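Local coordinates for protein prephenate dehydrogenase (Corynebacterium glutamicum ATCC 13032, PDB 3KTD) that probably catalyses the NAD(P)+-dependent oxidative decarboxylation of prephenate to 4-hydroxyphenylpyruvate, a step on the route to tyrosine, at residues 194-199 and 256-261; 200-205 and 242-247; 122-127 and 188-193. All coordinates share one frame; numbering follows the deposited sequence.

Followed from the N terminus, the chain first closes contact 3, where strand 120-125 of the nucleotide-binding sheet meets the start of helix 187-214. The same helix then supplies 194-199 and 200-205, one directly after the other. Contact 2 is closed by helix 238-247, and contact 1 by helix 249-270, which follows it, so contact 2 nests inside the loop of contact 1 while contact 3 precedes both in series. Helix 187-214 is therefore shared by all three: it ties the Rossmann-type sheet at one end to two helices of the dimerization domain further along. Contacts 1 and 2 touch, and all three approach the second subunit.

Contact 1 (194-199 and 256-261); sequences AARVSH and LDEALA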
loop_
_atom_site.group_PDB
_atom_site.type_symbol
_atom_site.label_atom_id
_atom_site.label_comp_id
_atom_site.label_asym_id
_atom_site.label_seq_id
_atom_site.Cartn_x
_atom_site.Cartn_y
_atom_site.Cartn_z
ATOM N N ALA A 194 4.125 -16.398 2.969
ATOM C CA ALA A 194 3.171 -15.540 3.672
ATOM C C ALA A 194 3.876 -14.597 4.629
ATOM O O ALA A 194 3.393 -13.501 4.872
ATOM C CB ALA A 194 2.164 -16.370 4.430
ATOM N N ALA A 195 5.005 -15.029 5.188
ATOM C CA ALA A 195 5.773 -14.179 6.091
ATOM C C ALA A 195 6.227 -12.943 5.330
ATOM O O ALA A 195 6.135 -11.812 5.830
ATOM C CB ALA A 195 6.977 -14.921 6.655
ATOM N N ARG A 196 6.702 -13.176 4.109
ATOM C CA ARG A 196 7.210 -12.113 3.263
ATOM C C ARG A 196 6.104 -11.235 2.692
ATOM O O ARG A 196 6.129 -10.022 2.877
ATOM C CB ARG A 196 8.020 -12.702 2.113
ATOM C CG ARG A 196 9.290 -13.444 2.547
ATOM C CD ARG A 196 9.927 -14.188 1.369
ATOM N NE ARG A 196 11.205 -14.788 1.731
ATOM C CZ ARG A 196 12.369 -14.144 1.788
ATOM N NH1 ARG A 196 12.454 -12.847 1.510
ATOM N NH2 ARG A 196 13.460 -14.803 2.139
ATOM N N VAL A 197 5.120 -11.846 2.032
ATOM C CA VAL A 197 4.147 -11.075 1.255
ATOM C C VAL A 197 2.887 -10.623 1.988
ATOM O O VAL A 197 2.088 -9.855 1.436
ATOM C CB VAL A 197 3.730 -11.837 -0.023
ATOM C CG1 VAL A 197 4.950 -12.151 -0.868
ATOM C CG2 VAL A 197 2.977 -13.094 0.328
ATOM N N SER A 198 2.712 -11.067 3.223
ATOM C CA SER A 198 1.504 -10.732 3.973
ATOM C C SER A 198 1.770 -10.310 5.418
ATOM O O SER A 198 1.262 -9.289 5.878
ATOM C CB SER A 198 0.547 -11.923 3.948
ATOM O OG SER A 198 -0.522 -11.721 4.852
ATOM N N HIS A 199 2.559 -11.099 6.136
ATOM C CA HIS A 199 2.828 -10.820 7.538
ATOM C C HIS A 199 3.768 -9.620 7.698
ATOM O O HIS A 199 3.444 -8.698 8.428
ATOM C CB HIS A 199 3.325 -12.078 8.273
ATOM C CG HIS A 199 2.397 -13.256 8.139
ATOM N ND1 HIS A 199 2.824 -14.564 8.230
ATOM C CD2 HIS A 199 1.071 -13.314 7.869
ATOM C CE1 HIS A 199 1.795 -15.373 8.058
ATOM N NE2 HIS A 199 0.719 -14.639 7.836
ATOM N N LEU A 256 11.651 -10.445 8.420
ATOM C CA LEU A 256 11.886 -9.137 9.023
ATOM C C LEU A 256 13.381 -8.783 9.074
ATOM O O LEU A 256 13.743 -7.615 8.924
ATOM C CB LEU A 256 11.252 -9.066 10.418
ATOM C CG LEU A 256 11.336 -7.749 11.209
ATOM C CD1 LEU A 256 10.870 -6.564 10.396
ATOM C CD2 LEU A 256 10.516 -7.853 12.482
ATOM N N ASP A 257 14.237 -9.789 9.260
ATOM C CA ASP A 257 15.689 -9.584 9.275
ATOM C C ASP A 257 16.218 -9.168 7.923
ATOM O O ASP A 257 17.209 -8.434 7.842
ATOM C CB ASP A 257 16.438 -10.836 9.740
ATOM C CG ASP A 257 16.420 -10.998 11.242
ATOM O OD1 ASP A 257 15.708 -10.227 11.913
ATOM O OD2 ASP A 257 17.115 -11.896 11.765
ATOM N N GLU A 258 15.588 -9.656 6.862
ATOM C CA GLU A 258 15.958 -9.216 5.528
ATOM C C GLU A 258 15.562 -7.747 5.386
ATOM O O GLU A 258 16.317 -6.946 4.845
ATOM C CB GLU A 258 15.288 -10.062 4.442
ATOM C CG GLU A 258 15.857 -11.461 4.287
ATOM C CD GLU A 258 15.474 -12.117 2.961
ATOM O OE1 GLU A 258 15.029 -11.409 2.018
ATOM O OE2 GLU A 258 15.630 -13.355 2.856
ATOM N N ALA A 259 14.378 -7.405 5.887
ATOM C CA ALA A 259 13.896 -6.036 5.852
ATOM C C ALA A 259 14.853 -5.097 6.611
ATOM O O ALA A 259 15.196 -4.036 6.113
ATOM C CB ALA A 259 12.510 -5.963 6.429
ATOM N N LEU A 260 15.293 -5.504 7.801
ATOM C CA LEU A 260 16.208 -4.685 8.602
ATOM C C LEU A 260 17.579 -4.539 7.945
ATOM O O LEU A 260 18.190 -3.476 8.005
ATOM C CB LEU A 260 16.355 -5.254 10.012
ATOM C CG LEU A 260 15.084 -5.199 10.868
ATOM C CD1 LEU A 260 15.237 -6.027 12.133
ATOM C CD2 LEU A 260 14.705 -3.763 11.207
ATOM N N ALA A 261 18.060 -5.601 7.312
ATOM C CA ALA A 261 19.336 -5.531 6.618
ATOM C C ALA A 261 19.255 -4.505 5.493
ATOM O O ALA A 261 20.138 -3.648 5.361
ATOM C CB ALA A 261 19.720 -6.882 6.076
#
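Arg196 and Glu258 reach across from two helices, 187-214 and 249-270, and meet in a two-pronged salt bridge. The arginine leaves its backbone at an angle to the partner helix, but its chain runs extended from CG to NE and carries the guanidinium group over the gap. There it engages end-on: Arg196 NH1 binds Glu258 OE1 at 3.0 Å and Arg196 NH2 binds Glu258 OE2 at 2.7 Å. Both oxygens lie close to the guanidinium plane, and the NH1 bond is nearly straight at 169°. The two flat groups are nevertheless not coplanar. Their planes stand 63° apart, so each carboxylate oxygen receives its N-H from well above the carboxylate plane. Glu258 starts out directed at the other helix, with CG beside the backbone N (chi1 -73°) and the rest of the chain extended.

With the nearest CA atoms, those of Arg196 and Leu256, 8.0 Å apart, the pairing of these long side chains makes up the touch between the segments. It lies toward the surface of the chain, and the second subunit adds to it: Val211 O of that subunit accepts from Arg196 NH1, and Asn214 ND2 of that subunit binds Glu258 OE1. Both charged groups thus have partners in two chains. The result is an interhelical salt bridge at the subunit interface of an all-helical dimerization domain.

Contact 2 (200-205 and 242-247); sequences LTHILA and RAMCES
His202 and Ile203, adjacent on helix 187-214, face Met244 and Cys245, adjacent on helix 238-247, in a buried helix-helix packing within the dimerization domain of the prephenate dehydrogenase family. Along 200-205, Leu200 comes first and points away from helix 238-247; its side chain packs instead on Leu252, Leu256 and Ala259 of helix 249-270.

His202 is the first residue to make the contact. Its CB is directed at helix 238-247, and its imidazole meets the selenoether end (SE and CE) of Met244, a selenomethionine in this crystal. The two side chains cross at about a right angle. The selenium of Met244 lies 3.9 Å from the centroid of the His202 ring and 36° off the ring normal, an oblique sulfur-aromatic type of approach in which selenium takes the place of sulfur. Met244 gets there because its chain is extended beyond CG (chi2 179°), which carries SE and CE across to the ND1-CE1 side of the imidazole. Met244 SE is 3.5 Å from His202 ND1, and the terminal methyl is just as near, with Met244 CE 3.5 Å from His202 CE1. On its own helix, His202 ND1 makes a weak hydrogen bond to Ser198 O, one turn back.

Ile203 comes next, with its CB set obliquely to the partner helix. CG1 stands beside the backbone N (chi1 -67°), and this branch brings CD1 forward to Cys245. Around this pair, Leu252 of helix 249-270 packs against Cys245, while Leu280 of the second subunit packs against Ile203. Within the pair itself, the apolar touch is made by Ile203 CD1 and Cys245 SG, 4.0 Å apart.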
loop_
_atom_site.group_PDB
_atom_site.type_symbol
_atom_site.label_atom_id
_atom_site.label_comp_id
_atom_site.label_asym_id
_atom_site.label_seq_id
_atom_site.Cartn_x
_atom_site.Cartn_y
_atom_site.Cartn_z
ATOM N N LEU A 200 4.898 -9.609 6.993
ATOM C CA LEU A 200 5.791 -8.445 7.008
ATOM C C LEU A 200 5.036 -7.236 6.477
ATOM O O LEU A 200 5.227 -6.120 6.972
ATOM C CB LEU A 200 7.041 -8.689 6.156
ATOM C CG LEU A 200 8.060 -7.542 6.031
ATOM C CD1 LEU A 200 8.740 -7.238 7.369
ATOM C CD2 LEU A 200 9.104 -7.877 4.967
ATOM N N THR A 201 4.171 -7.460 5.479
ATOM C CA THR A 201 3.358 -6.378 4.915
ATOM C C THR A 201 2.600 -5.713 6.051
ATOM O O THR A 201 2.616 -4.483 6.197
ATOM C CB THR A 201 2.377 -6.879 3.841
ATOM O OG1 THR A 201 3.109 -7.512 2.788
ATOM C CG2 THR A 201 1.541 -5.728 3.256
ATOM N N HIS A 202 1.968 -6.539 6.880
ATOM C CA HIS A 202 1.232 -6.032 8.047
ATOM C C HIS A 202 2.126 -5.359 9.100
ATOM O O HIS A 202 1.742 -4.337 9.641
ATOM C CB HIS A 202 0.381 -7.136 8.674
ATOM C CG HIS A 202 -0.844 -7.464 7.879
ATOM N ND1 HIS A 202 -0.952 -8.599 7.107
ATOM C CD2 HIS A 202 -2.002 -6.782 7.710
ATOM C CE1 HIS A 202 -2.132 -8.613 6.514
ATOM N NE2 HIS A 202 -2.786 -7.519 6.859
ATOM N N ILE A 203 3.306 -5.914 9.369
ATOM C CA ILE A 203 4.216 -5.331 10.348
ATOM C C ILE A 203 4.670 -3.934 9.901
ATOM O O ILE A 203 4.657 -2.997 10.690
ATOM C CB ILE A 203 5.465 -6.186 10.561
ATOM C CG1 ILE A 203 5.121 -7.521 11.221
ATOM C CG2 ILE A 203 6.451 -5.455 11.448
ATOM C CD1 ILE A 203 4.764 -7.410 12.683
ATOM N N LEU A 204 5.062 -3.809 8.635
ATOM C CA LEU A 204 5.512 -2.538 8.081
ATOM C C LEU A 204 4.383 -1.511 8.071
ATOM O O LEU A 204 4.618 -0.325 8.316
ATOM C CB LEU A 204 6.066 -2.723 6.670
ATOM C CG LEU A 204 7.297 -3.624 6.515
ATOM C CD1 LEU A 204 7.672 -3.779 5.064
ATOM C CD2 LEU A 204 8.480 -3.095 7.301
ATOM N N ALA A 205 3.162 -1.970 7.801
ATOM C CA ALA A 205 1.982 -1.104 7.816
ATOM C C ALA A 205 1.731 -0.484 9.203
ATOM O O ALA A 205 1.437 0.714 9.319
ATOM C CB ALA A 205 0.778 -1.874 7.361
ATOM N N ARG A 242 -1.970 -10.063 15.202
ATOM C CA ARG A 242 -1.187 -10.828 16.182
ATOM C C ARG A 242 -1.237 -12.327 15.924
ATOM O O ARG A 242 -0.221 -13.009 16.072
ATOM C CB ARG A 242 -1.681 -10.567 17.606
ATOM C CG ARG A 242 -1.373 -9.171 18.156
ATOM C CD ARG A 242 -1.911 -9.022 19.573
ATOM N NE ARG A 242 -1.264 -9.971 20.481
ATOM C CZ ARG A 242 -1.734 -10.327 21.675
ATOM N NH1 ARG A 242 -2.874 -9.817 22.142
ATOM N NH2 ARG A 242 -1.058 -11.203 22.412
ATOM N N ALA A 243 -2.421 -12.833 15.564
ATOM C CA ALA A 243 -2.624 -14.262 15.271
ATOM C C ALA A 243 -1.693 -14.704 14.151
ATOM O O ALA A 243 -0.857 -15.603 14.349
ATOM C CB ALA A 243 -4.079 -14.534 14.885
HETATM N N MSE A 244 -1.844 -14.052 12.992
HETATM C CA MSE A 244 -0.969 -14.250 11.839
HETATM C C MSE A 244 0.497 -14.305 12.262
HETATM O O MSE A 244 1.152 -15.354 12.195
HETATM C CB MSE A 244 -1.085 -13.064 10.862
HETATM C CG MSE A 244 -2.333 -12.943 9.999
HETATM SE SE MSE A 244 -2.092 -11.314 8.938
HETATM C CE MSE A 244 -3.888 -11.106 8.146
ATOM N N CYS A 245 0.993 -13.165 12.730
ATOM C CA CYS A 245 2.416 -12.995 12.994
ATOM C C CYS A 245 2.962 -13.902 14.063
ATOM O O CYS A 245 4.059 -14.440 13.907
ATOM C CB CYS A 245 2.701 -11.545 13.359
ATOM S SG CYS A 245 2.176 -10.434 12.053
ATOM N N GLU A 246 2.208 -14.074 15.147
ATOM C CA GLU A 246 2.666 -14.910 16.261
ATOM C C GLU A 246 2.680 -16.388 15.869
ATOM O O GLU A 246 3.638 -17.102 16.176
ATOM C CB GLU A 246 1.833 -14.649 17.518
ATOM C CG GLU A 246 2.079 -13.258 18.104
ATOM C CD GLU A 246 1.007 -12.786 19.069
ATOM O OE1 GLU A 246 -0.112 -13.335 19.060
ATOM O OE2 GLU A 246 1.280 -11.838 19.830
ATOM N N SER A 247 1.636 -16.829 15.162
ATOM C CA SER A 247 1.580 -18.199 14.617
ATOM C C SER A 247 2.791 -18.514 13.740
ATOM O O SER A 247 3.273 -19.641 13.731
ATOM C CB SER A 247 0.331 -18.391 13.752
ATOM O OG SER A 247 -0.867 -18.112 14.457
#

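Contact 3 (122-127 and 188-193); sequences GSHPMA and GPHDAA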
loop_
_atom_site.group_PDB
_atom_site.type_symbol
_atom_site.label_atom_id
_atom_site.label_comp_id
_atom_site.label_asym_id
_atom_site.label_seq_id
_atom_site.Cartn_x
_atom_site.Cartn_y
_atom_site.Cartn_z
ATOM N N GLY A 122 -4.529 -29.258 4.199
ATOM C CA GLY A 122 -4.423 -27.844 4.484
ATOM C C GLY A 122 -4.841 -27.002 3.295
ATOM O O GLY A 122 -4.614 -27.366 2.140
ATOM N N SER A 123 -5.494 -25.886 3.570
ATOM C CA SER A 123 -5.739 -24.939 2.517
ATOM C C SER A 123 -5.749 -23.518 3.048
ATOM O O SER A 123 -5.953 -23.283 4.228
ATOM C CB SER A 123 -7.038 -25.262 1.804
ATOM O OG SER A 123 -8.104 -24.512 2.341
ATOM N N HIS A 124 -5.514 -22.577 2.154
ATOM C CA HIS A 124 -5.468 -21.167 2.507
ATOM C C HIS A 124 -5.892 -20.315 1.323
ATOM O O HIS A 124 -5.156 -20.248 0.352
ATOM C CB HIS A 124 -4.048 -20.779 2.944
ATOM C CG HIS A 124 -3.866 -19.312 3.193
ATOM N ND1 HIS A 124 -2.663 -18.668 3.000
ATOM C CD2 HIS A 124 -4.741 -18.362 3.606
ATOM C CE1 HIS A 124 -2.800 -17.388 3.297
ATOM N NE2 HIS A 124 -4.053 -17.175 3.661
ATOM N N PRO A 125 -7.089 -19.700 1.383
ATOM C CA PRO A 125 -7.480 -18.725 0.354
ATOM C C PRO A 125 -6.833 -17.369 0.597
ATOM O O PRO A 125 -6.740 -16.930 1.746
ATOM C CB PRO A 125 -8.995 -18.610 0.537
ATOM C CG PRO A 125 -9.243 -19.004 1.938
ATOM C CD PRO A 125 -8.228 -20.058 2.246
HETATM N N MSE A 126 -6.391 -16.697 -0.462
HETATM C CA MSE A 126 -5.828 -15.356 -0.313
HETATM C C MSE A 126 -6.971 -14.335 -0.268
HETATM O O MSE A 126 -6.879 -13.263 -0.870
HETATM C CB MSE A 126 -4.868 -15.013 -1.456
HETATM C CG MSE A 126 -3.732 -15.988 -1.675
HETATM SE SE MSE A 126 -2.723 -16.494 -0.098
HETATM C CE MSE A 126 -2.254 -14.706 0.586
ATOM N N ALA A 127 -8.040 -14.663 0.458
ATOM C CA ALA A 127 -9.193 -13.781 0.594
ATOM C C ALA A 127 -8.883 -12.663 1.591
ATOM O O ALA A 127 -7.716 -12.430 1.944
ATOM C CB ALA A 127 -10.394 -14.562 1.039
ATOM N N GLY A 188 6.102 -25.372 4.827
ATOM C CA GLY A 188 7.279 -24.527 5.023
ATOM C C GLY A 188 7.433 -23.444 3.971
ATOM O O GLY A 188 7.603 -22.269 4.309
ATOM N N PRO A 189 7.407 -23.837 2.686
ATOM C CA PRO A 189 7.453 -22.895 1.578
ATOM C C PRO A 189 6.317 -21.877 1.630
ATOM O O PRO A 189 6.520 -20.711 1.285
ATOM C CB PRO A 189 7.309 -23.801 0.358
ATOM C CG PRO A 189 7.932 -25.073 0.796
ATOM C CD PRO A 189 7.494 -25.229 2.211
ATOM N N HIS A 190 5.141 -22.310 2.069
ATOM C CA HIS A 190 3.990 -21.414 2.200
ATOM C C HIS A 190 4.166 -20.363 3.293
ATOM O O HIS A 190 3.932 -19.177 3.065
ATOM C CB HIS A 190 2.722 -22.207 2.506
ATOM C CG HIS A 190 1.554 -21.349 2.863
ATOM N ND1 HIS A 190 1.342 -20.880 4.144
ATOM C CD2 HIS A 190 0.536 -20.867 2.109
ATOM C CE1 HIS A 190 0.237 -20.154 4.163
ATOM N NE2 HIS A 190 -0.272 -20.130 2.944
ATOM N N ASP A 191 4.527 -20.804 4.490
ATOM C CA ASP A 191 4.701 -19.881 5.610
ATOM C C ASP A 191 5.852 -18.911 5.313
ATOM O O ASP A 191 5.802 -17.749 5.705
ATOM C CB ASP A 191 4.951 -20.633 6.921
ATOM C CG ASP A 191 3.726 -21.401 7.421
ATOM O OD1 ASP A 191 2.613 -21.248 6.862
ATOM O OD2 ASP A 191 3.890 -22.167 8.397
ATOM N N ALA A 192 6.875 -19.404 4.620
ATOM C CA ALA A 192 7.991 -18.584 4.174
ATOM C C ALA A 192 7.464 -17.487 3.252
ATOM O O ALA A 192 7.879 -16.332 3.350
ATOM C CB ALA A 192 9.013 -19.431 3.441
ATOM N N ALA A 193 6.543 -17.850 2.364
ATOM C CA ALA A 193 5.962 -16.882 1.442
ATOM C C ALA A 193 5.058 -15.891 2.169
ATOM O O ALA A 193 5.214 -14.683 2.010
ATOM C CB ALA A 193 5.190 -17.591 0.347
#
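His124 and His190 join the nucleotide-binding and dimerization domains through a direct imidazole-imidazole hydrogen bond. His124 belongs to strand 120-125 of the Rossmann-type sheet and His190 to the first turns of helix 187-214, so the bond spans the junction between sheet and long helix.

His124 CB is directed at helix 187-214 and lies 3.8 Å from His190 NE2. The next atom, His124 CG, is 3.7 Å from His190 NE2; it is set anti to the backbone N (chi1 174°), and the rotation of the ring about the CB-CG bond then presents ND1 to the partner. His124 ND1 and His190 NE2 are 2.8 Å apart, and either nitrogen could be the donor. Beyond it, His124 CE1 lies 3.7 Å from His190 NE2. The rings meet rim to rim, neither lying over the other's face: their planes stand at 77°, with the His124 and His190 centroids 5.0 Å apart.

The second ring is held at its other nitrogen by Asp191, the next residue on the helix. Lys104 N and Thr105 OG1 also bind this carboxylate, consistent with a second-shell role in positioning His190. Leu222 of the second subunit packs against His190. His190 ND1 donates to Asp191 OD1 at 3.0 Å; OD1 lies almost in the His190 ring plane, and the N-H comes to it on the anti side, 22° out of the carboxylate plane.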